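Local coordinates for NreA protein (PDB 4IUH) that binds nitrate as a cytosolic GAF-domain receptor of the staphylococcal nitrate regulation system, and is captured here with iodide bound, at residues 91-95 with 96-100; 29-32 with 33-37; 80-83 with 84-88. All coordinates share one frame; numbering follows the deposited sequence.

Contact 1. Residues 91-95 with 96-100; sequences IVEDV and DAELS
Glu98 reaches back from the short helix 95-98 to the chain that leads into it, and its carboxylate accepts from one backbone N-H there directly and meets others through water. Its OE2 accepts from Asp94 N at 2.7 Å, the donor coming from above the carboxylate plane, 47° out of it. OE1 is engaged through water 1, which donates to it and to Ile91 O while accepting from Glu93 N, so that the water ties the end of strand 90-92 to the helix. Glu98 CB and CG lie against Asp94 O, and the chain, extended at chi2 (179°), carries the carboxylate on past Val92, whose CG1 lies 4.0 Å from Glu98 OE1.

Asp94 is the N-cap of the helix. Its OD1 accepts a weak, long bond from Ala97 N (3.3 Å) and also accepts a hydrogen bond from water 2, which in turn accepts from Asp96 N at 3.0 Å; the carboxylate thus serves the first turn both directly, at Ala97 N, and through water 2, at Asp96 N. Asp94 O takes Glu98 N at 2.8 Å, almost in line with the carbonyl, together with a second, weak bond from Ala97 N.

The next carbonyl, Val95 O, accepts from Leu99 N at 3.2 Å with a fairly straight N-H (160°). Alongside that bond the apolar branches meet, Val95 CG1 lying 3.7 Å from Leu99 CD1. Val95 and Val92 also make backbone hydrogen bonds to Thr116 and Met118 of strand 115-125, while Leu99 packs on Tyr107.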
loop_
_atom_site.group_PDB
_atom_site.type_symbol
_atom_site.label_atom_id
_atom_site.label_comp_id
_atom_site.label_asym_id
_atom_site.label_seq_id
_atom_site.Cartn_x
_atom_site.Cartn_y
_atom_site.Cartn_z
ATOM N N ILE A 91 -9.959 -0.998 -2.485
ATOM C CA ILE A 91 -10.023 -2.451 -2.394
ATOM C C ILE A 91 -10.199 -3.076 -3.771
ATOM O O ILE A 91 -11.132 -2.745 -4.508
ATOM C CB ILE A 91 -11.163 -2.902 -1.467
ATOM C CG1 ILE A 91 -10.906 -2.399 -0.046
ATOM C CG2 ILE A 91 -11.289 -4.413 -1.473
ATOM C CD1 ILE A 91 -12.156 -2.133 0.739
ATOM N N VAL A 92 -9.285 -3.974 -4.123
ATOM C CA VAL A 92 -9.365 -4.661 -5.399
ATOM C C VAL A 92 -9.349 -6.168 -5.201
ATOM O O VAL A 92 -8.288 -6.756 -4.994
ATOM C CB VAL A 92 -8.209 -4.274 -6.321
ATOM C CG1 VAL A 92 -8.419 -4.901 -7.700
ATOM C CG2 VAL A 92 -8.100 -2.764 -6.419
ATOM N N GLU A 93 -10.526 -6.783 -5.277
ATOM C CA GLU A 93 -10.655 -8.225 -5.087
ATOM C C GLU A 93 -9.989 -8.996 -6.222
ATOM O O GLU A 93 -9.416 -10.055 -5.997
ATOM C CB GLU A 93 -12.131 -8.630 -4.988
ATOM C CG GLU A 93 -12.950 -7.832 -3.982
ATOM C CD GLU A 93 -12.818 -8.346 -2.557
ATOM O OE1 GLU A 93 -12.077 -9.332 -2.330
ATOM O OE2 GLU A 93 -13.465 -7.763 -1.656
ATOM N N ASP A 94 -10.070 -8.453 -7.438
ATOM C CA ASP A 94 -9.588 -9.141 -8.636
ATOM C C ASP A 94 -8.895 -8.153 -9.567
ATOM O O ASP A 94 -9.537 -7.477 -10.381
ATOM C CB ASP A 94 -10.757 -9.832 -9.350
ATOM C CG ASP A 94 -10.307 -10.767 -10.472
ATOM O OD1 ASP A 94 -9.181 -10.618 -10.990
ATOM O OD2 ASP A 94 -11.102 -11.656 -10.850
ATOM N N VAL A 95 -7.574 -8.088 -9.456
ATOM C CA VAL A 95 -6.798 -7.116 -10.208
ATOM C C VAL A 95 -6.945 -7.294 -11.721
ATOM O O VAL A 95 -7.162 -6.320 -12.445
ATOM C CB VAL A 95 -5.314 -7.143 -9.799
ATOM C CG1 VAL A 95 -4.486 -6.294 -10.747
ATOM C CG2 VAL A 95 -5.157 -6.658 -8.363
ATOM N N ASP A 96 -6.845 -8.536 -12.186
ATOM C CA ASP A 96 -6.900 -8.830 -13.616
ATOM C C ASP A 96 -8.204 -8.378 -14.260
ATOM O O ASP A 96 -8.220 -7.956 -15.413
ATOM C CB ASP A 96 -6.712 -10.326 -13.862
ATOM C CG ASP A 96 -5.371 -10.829 -13.383
ATOM O OD1 ASP A 96 -4.390 -10.059 -13.466
ATOM O OD2 ASP A 96 -5.298 -11.990 -12.917
ATOM N N ALA A 97 -9.291 -8.465 -13.505
ATOM C CA ALA A 97 -10.615 -8.182 -14.029
ATOM C C ALA A 97 -11.119 -6.770 -13.718
ATOM O O ALA A 97 -11.942 -6.233 -14.457
ATOM C CB ALA A 97 -11.606 -9.221 -13.517
ATOM N N GLU A 98 -10.634 -6.175 -12.630
ATOM C CA GLU A 98 -11.164 -4.889 -12.161
ATOM C C GLU A 98 -10.364 -3.669 -12.620
ATOM O O GLU A 98 -10.912 -2.574 -12.716
ATOM C CB GLU A 98 -11.289 -4.867 -10.633
ATOM C CG GLU A 98 -12.268 -5.873 -10.043
ATOM C CD GLU A 98 -12.315 -5.805 -8.519
ATOM O OE1 GLU A 98 -12.436 -4.688 -7.972
ATOM O OE2 GLU A 98 -12.213 -6.860 -7.859
ATOM N N LEU A 99 -9.074 -3.852 -12.887
ATOM C CA LEU A 99 -8.233 -2.754 -13.362
ATOM C C LEU A 99 -8.081 -2.764 -14.883
ATOM O O LEU A 99 -7.838 -3.805 -15.490
ATOM C CB LEU A 99 -6.842 -2.796 -12.714
ATOM C CG LEU A 99 -6.759 -2.702 -11.188
ATOM C CD1 LEU A 99 -5.314 -2.703 -10.741
ATOM C CD2 LEU A 99 -7.473 -1.464 -10.675
ATOM N N SER A 100 -8.220 -1.594 -15.493
ATOM C CA SER A 100 -7.949 -1.443 -16.920
ATOM C C SER A 100 -6.446 -1.540 -17.193
ATOM O O SER A 100 -5.634 -1.543 -16.267
ATOM C CB SER A 100 -8.468 -0.097 -17.425
ATOM O OG SER A 100 -7.720 0.966 -16.859
HETATM O O HOH W 1 -12.896 -4.804 -5.553
HETATM O O HOH W 2 -6.790 -10.984 -10.435
#

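Contact 2. Residues 29-32 with 33-37; sequences LDEI and RETEK
The one side-chain hydroxyl of the last turns of helix 25-36, that of Thr35, sits between two oxygens of Glu31, the residue a turn earlier. Thr35 OG1 is 2.6 Å from Glu31 O and 2.8 Å from Glu31 OE2, and its single proton could serve either. A chi1 of 56° puts the hydroxyl between the backbone N and the carbonyl carbon of Thr35, where it turns back over the preceding turn. Glu31 does its share by bending at chi2 (-85°), which folds the carboxylate along the helix surface; its OE2 also lies 3.3 Å from Thr35 CG2, so the methyl and the hydroxyl both border this oxygen.

Among charged groups, Arg155 forms salt bridges with Glu31 OE2 and Glu36 OE2, and its positive charge probably offsets the two nearby carboxylates. On another flank, Ser61 OG is hydrogen-bonded to both Asp30 OD2 and Arg33 NE, joining the helix to strand 54-61. Lys37 NZ bonds to Thr35 O at 2.9 Å.

Apolar contact is mainly with the rest of the fold: Leu29 packs on strands 40-47, 54-61 and 128-138, and Ile32 on Leu135, Phe150 and Leu156.

Backbone bonds run in regular i to i-4 order, from Arg33 N to Leu29 O through to Glu36 N to Ile32 O, both 3.0 Å. The CG methylene groups of Glu34 and Glu36 each lie 3.1 Å from a carbonyl oxygen four residues back, Asp30 O and Ile32 O respectively. Lys37 then breaks the pattern with positive phi and backbone bonds back into the last turn, among them Lys37 N to Glu34 O, and the helix closes in a Schellman motif.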
loop_
_atom_site.group_PDB
_atom_site.type_symbol
_atom_site.label_atom_id
_atom_site.label_comp_id
_atom_site.label_asym_id
_atom_site.label_seq_id
_atom_site.Cartn_x
_atom_site.Cartn_y
_atom_site.Cartn_z
ATOM N N LEU A 29 5.493 -4.308 9.789
ATOM C CA LEU A 29 4.975 -4.691 8.483
ATOM C C LEU A 29 4.950 -6.207 8.339
ATOM O O LEU A 29 3.965 -6.778 7.869
ATOM C CB LEU A 29 5.845 -4.082 7.384
ATOM C CG LEU A 29 5.320 -4.154 5.957
ATOM C CD1 LEU A 29 3.982 -3.445 5.863
ATOM C CD2 LEU A 29 6.319 -3.550 4.986
ATOM N N ASP A 30 6.037 -6.855 8.747
ATOM C CA ASP A 30 6.123 -8.313 8.727
ATOM C C ASP A 30 5.035 -8.960 9.586
ATOM O O ASP A 30 4.404 -9.929 9.166
ATOM C CB ASP A 30 7.504 -8.790 9.192
ATOM C CG ASP A 30 8.608 -8.427 8.216
ATOM O OD1 ASP A 30 9.771 -8.294 8.647
ATOM O OD2 ASP A 30 8.319 -8.270 7.016
ATOM N N GLU A 31 4.820 -8.424 10.786
ATOM C CA GLU A 31 3.764 -8.921 11.663
ATOM C C GLU A 31 2.403 -8.849 10.976
ATOM O O GLU A 31 1.666 -9.832 10.933
ATOM C CB GLU A 31 3.733 -8.137 12.979
ATOM C CG GLU A 31 2.688 -8.625 13.978
ATOM C CD GLU A 31 1.306 -8.024 13.748
ATOM O OE1 GLU A 31 1.216 -6.803 13.484
ATOM O OE2 GLU A 31 0.310 -8.778 13.831
ATOM N N ILE A 32 2.077 -7.676 10.441
ATOM C CA ILE A 32 0.800 -7.472 9.762
ATOM C C ILE A 32 0.595 -8.478 8.629
ATOM O O ILE A 32 -0.439 -9.143 8.564
ATOM C CB ILE A 32 0.667 -6.029 9.225
ATOM C CG1 ILE A 32 0.581 -5.039 10.389
ATOM C CG2 ILE A 32 -0.551 -5.905 8.328
ATOM C CD1 ILE A 32 0.900 -3.601 10.006
ATOM N N ARG A 33 1.594 -8.611 7.763
ATOM C CA ARG A 33 1.485 -9.499 6.611
ATOM C C ARG A 33 1.307 -10.959 7.020
ATOM O O ARG A 33 0.422 -11.647 6.514
ATOM C CB ARG A 33 2.701 -9.357 5.694
ATOM C CG ARG A 33 2.547 -10.081 4.369
ATOM C CD ARG A 33 3.855 -10.141 3.607
ATOM N NE ARG A 33 4.869 -10.908 4.322
ATOM C CZ ARG A 33 4.957 -12.236 4.298
ATOM N NH1 ARG A 33 4.089 -12.951 3.595
ATOM N NH2 ARG A 33 5.912 -12.851 4.977
ATOM N N GLU A 34 2.154 -11.421 7.936
ATOM C CA GLU A 34 2.128 -12.809 8.386
ATOM C C GLU A 34 0.811 -13.154 9.073
ATOM O O GLU A 34 0.171 -14.153 8.748
ATOM C CB GLU A 34 3.282 -13.078 9.357
ATOM C CG GLU A 34 4.677 -12.980 8.753
ATOM C CD GLU A 34 5.776 -12.974 9.816
ATOM O OE1 GLU A 34 5.451 -12.949 11.027
ATOM O OE2 GLU A 34 6.968 -12.997 9.438
ATOM N N THR A 35 0.419 -12.318 10.028
ATOM C CA THR A 35 -0.749 -12.586 10.853
ATOM C C THR A 35 -2.064 -12.443 10.091
ATOM O O THR A 35 -3.021 -13.160 10.369
ATOM C CB THR A 35 -0.780 -11.680 12.100
ATOM O OG1 THR A 35 -0.729 -10.312 11.685
ATOM C CG2 THR A 35 0.409 -11.967 13.013
ATOM N N GLU A 36 -2.122 -11.520 9.135
ATOM C CA GLU A 36 -3.355 -11.330 8.368
ATOM C C GLU A 36 -3.416 -12.257 7.155
ATOM O O GLU A 36 -4.409 -12.283 6.435
ATOM C CB GLU A 36 -3.528 -9.869 7.950
ATOM C CG GLU A 36 -3.518 -8.881 9.118
ATOM C CD GLU A 36 -4.688 -9.074 10.067
ATOM O OE1 GLU A 36 -5.813 -9.319 9.577
ATOM O OE2 GLU A 36 -4.488 -8.985 11.303
ATOM N N LYS A 37 -2.343 -13.017 6.951
ATOM C CA LYS A 37 -2.238 -13.983 5.855
ATOM C C LYS A 37 -2.267 -13.336 4.470
ATOM O O LYS A 37 -3.086 -13.695 3.621
ATOM C CB LYS A 37 -3.311 -15.074 5.959
ATOM C CG LYS A 37 -3.069 -16.110 7.053
ATOM C CD LYS A 37 -3.481 -15.592 8.421
ATOM C CE LYS A 37 -3.231 -16.633 9.516
ATOM N NZ LYS A 37 -3.312 -16.042 10.888
#

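Contact 3. Residues 80-83 with 84-88; sequences AGLV and IRTGS
With chi1 at 61°, Thr86 OG1 lies between its own backbone N and carbonyl carbon and is brought to 3.1 Å from Leu82 O, one turn back. Leu82 CG stands opposite the backbone N (chi1 173°), and chi2 of 62° then sets CD1 beside Arg85 and Thr86. The Arg85 chain bends at chi3 and folds its guanidinium back over Leu82, where NH2 comes within 3.5 Å of Leu82 CD1; the methyl meets the planar group obliquely. Thr86 CG2, 4.0 Å from the same CD1, borders it too.

Leu82 O is the acceptor that draws most of the polar contact: Thr86 N bonds to it almost straight at 2.9 Å, and the Thr86 hydroxyl lies near it, though where that proton goes is not settled. On the inner flank, Ile84 CG1 rests 3.1 Å from Ala80 O, and both side chains pack on Ile55 of strand 54-61. Val83 faces Ala120 and Pro122 of strand 115-125, so the helix covers strands at two places in the sheet.

Gly87, with positive phi, closes the helix and donates its N-H to Val83 O, 2.8 Å from N to O, in a bent bond. Ser88 N then bonds to Thr86 OG1 (3.2 Å), forming an ST turn as the chain leaves the C-terminal end of this GAF-domain helix for strand 90-92.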
loop_
_atom_site.group_PDB
_atom_site.type_symbol
_atom_site.label_atom_id
_atom_site.label_comp_id
_atom_site.label_asym_id
_atom_site.label_seq_id
_atom_site.Cartn_x
_atom_site.Cartn_y
_atom_site.Cartn_z
ATOM N N ALA A 80 -0.316 4.571 -4.350
ATOM C CA ALA A 80 -0.103 5.319 -3.112
ATOM C C ALA A 80 -0.682 6.725 -3.221
ATOM O O ALA A 80 -1.280 7.233 -2.276
ATOM C CB ALA A 80 1.377 5.395 -2.787
ATOM N N GLY A 81 -0.505 7.347 -4.385
ATOM C CA GLY A 81 -0.969 8.704 -4.610
ATOM C C GLY A 81 -2.481 8.810 -4.601
ATOM O O GLY A 81 -3.040 9.783 -4.105
ATOM N N LEU A 82 -3.145 7.804 -5.157
ATOM C CA LEU A 82 -4.599 7.788 -5.199
ATOM C C LEU A 82 -5.154 7.783 -3.781
ATOM O O LEU A 82 -6.066 8.537 -3.440
ATOM C CB LEU A 82 -5.087 6.549 -5.942
ATOM C CG LEU A 82 -6.599 6.342 -5.899
ATOM C CD1 LEU A 82 -7.312 7.498 -6.578
ATOM C CD2 LEU A 82 -6.973 5.030 -6.551
ATOM N N VAL A 83 -4.568 6.929 -2.957
ATOM C CA VAL A 83 -5.006 6.729 -1.590
ATOM C C VAL A 83 -4.733 7.979 -0.756
ATOM O O VAL A 83 -5.589 8.423 0.007
ATOM C CB VAL A 83 -4.325 5.462 -1.005
ATOM C CG1 VAL A 83 -3.913 5.661 0.416
ATOM C CG2 VAL A 83 -5.240 4.252 -1.151
ATOM N N ILE A 84 -3.550 8.557 -0.927
ATOM C CA ILE A 84 -3.207 9.806 -0.257
ATOM C C ILE A 84 -4.147 10.941 -0.676
ATOM O O ILE A 84 -4.627 11.696 0.167
ATOM C CB ILE A 84 -1.743 10.193 -0.506
ATOM C CG1 ILE A 84 -0.816 9.174 0.161
ATOM C CG2 ILE A 84 -1.454 11.589 0.030
ATOM C CD1 ILE A 84 0.631 9.348 -0.206
ATOM N N ARG A 85 -4.430 11.038 -1.971
ATOM C CA ARG A 85 -5.371 12.037 -2.482
ATOM C C ARG A 85 -6.769 11.921 -1.868
ATOM O O ARG A 85 -7.274 12.864 -1.268
ATOM C CB ARG A 85 -5.493 11.929 -4.004
ATOM C CG ARG A 85 -4.494 12.754 -4.791
ATOM C CD ARG A 85 -4.689 12.552 -6.292
ATOM N NE ARG A 85 -6.073 12.203 -6.608
ATOM C CZ ARG A 85 -6.420 11.123 -7.299
ATOM N NH1 ARG A 85 -5.482 10.303 -7.759
ATOM N NH2 ARG A 85 -7.702 10.868 -7.540
ATOM N N THR A 86 -7.393 10.762 -2.035
ATOM C CA THR A 86 -8.769 10.563 -1.596
ATOM C C THR A 86 -8.861 10.445 -0.083
ATOM O O THR A 86 -9.908 10.722 0.504
ATOM C CB THR A 86 -9.355 9.288 -2.198
ATOM O OG1 THR A 86 -8.583 8.161 -1.758
ATOM C CG2 THR A 86 -9.335 9.359 -3.718
ATOM N N GLY A 87 -7.767 10.022 0.544
ATOM C CA GLY A 87 -7.759 9.779 1.975
ATOM C C GLY A 87 -8.608 8.586 2.389
ATOM O O GLY A 87 -8.832 8.365 3.575
ATOM N N SER A 88 -9.084 7.816 1.412
ATOM C CA SER A 88 -9.881 6.622 1.694
ATOM C C SER A 88 -9.260 5.374 1.066
ATOM O O SER A 88 -8.499 5.465 0.104
ATOM C CB SER A 88 -11.312 6.804 1.199
ATOM O OG SER A 88 -11.339 6.991 -0.203
#

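All three contacts are local arrangements at helix ends, placed round the antiparallel sheet of one GAF domain. Contacts 3 and 1 are close in sequence: the first ends helix 78-86, strand 90-92, whose last residues belong to contact 1, follows that helix in the chain, and contact 1 then starts helix 95-98; their centres are 17 Å apart. Contact 2 stands apart, its centre 22 Å from each of the others and its nearest atoms about 12 Å from contact 1 and about 13 Å from contact 3. Contacts 2 and 3 lie on opposite sides of the chain's centre. In GAF domains small ligands generally bind between the sheet and the helices and loops covering one face, so helix 78-86 probably lies nearer the anion pocket than helix 25-36.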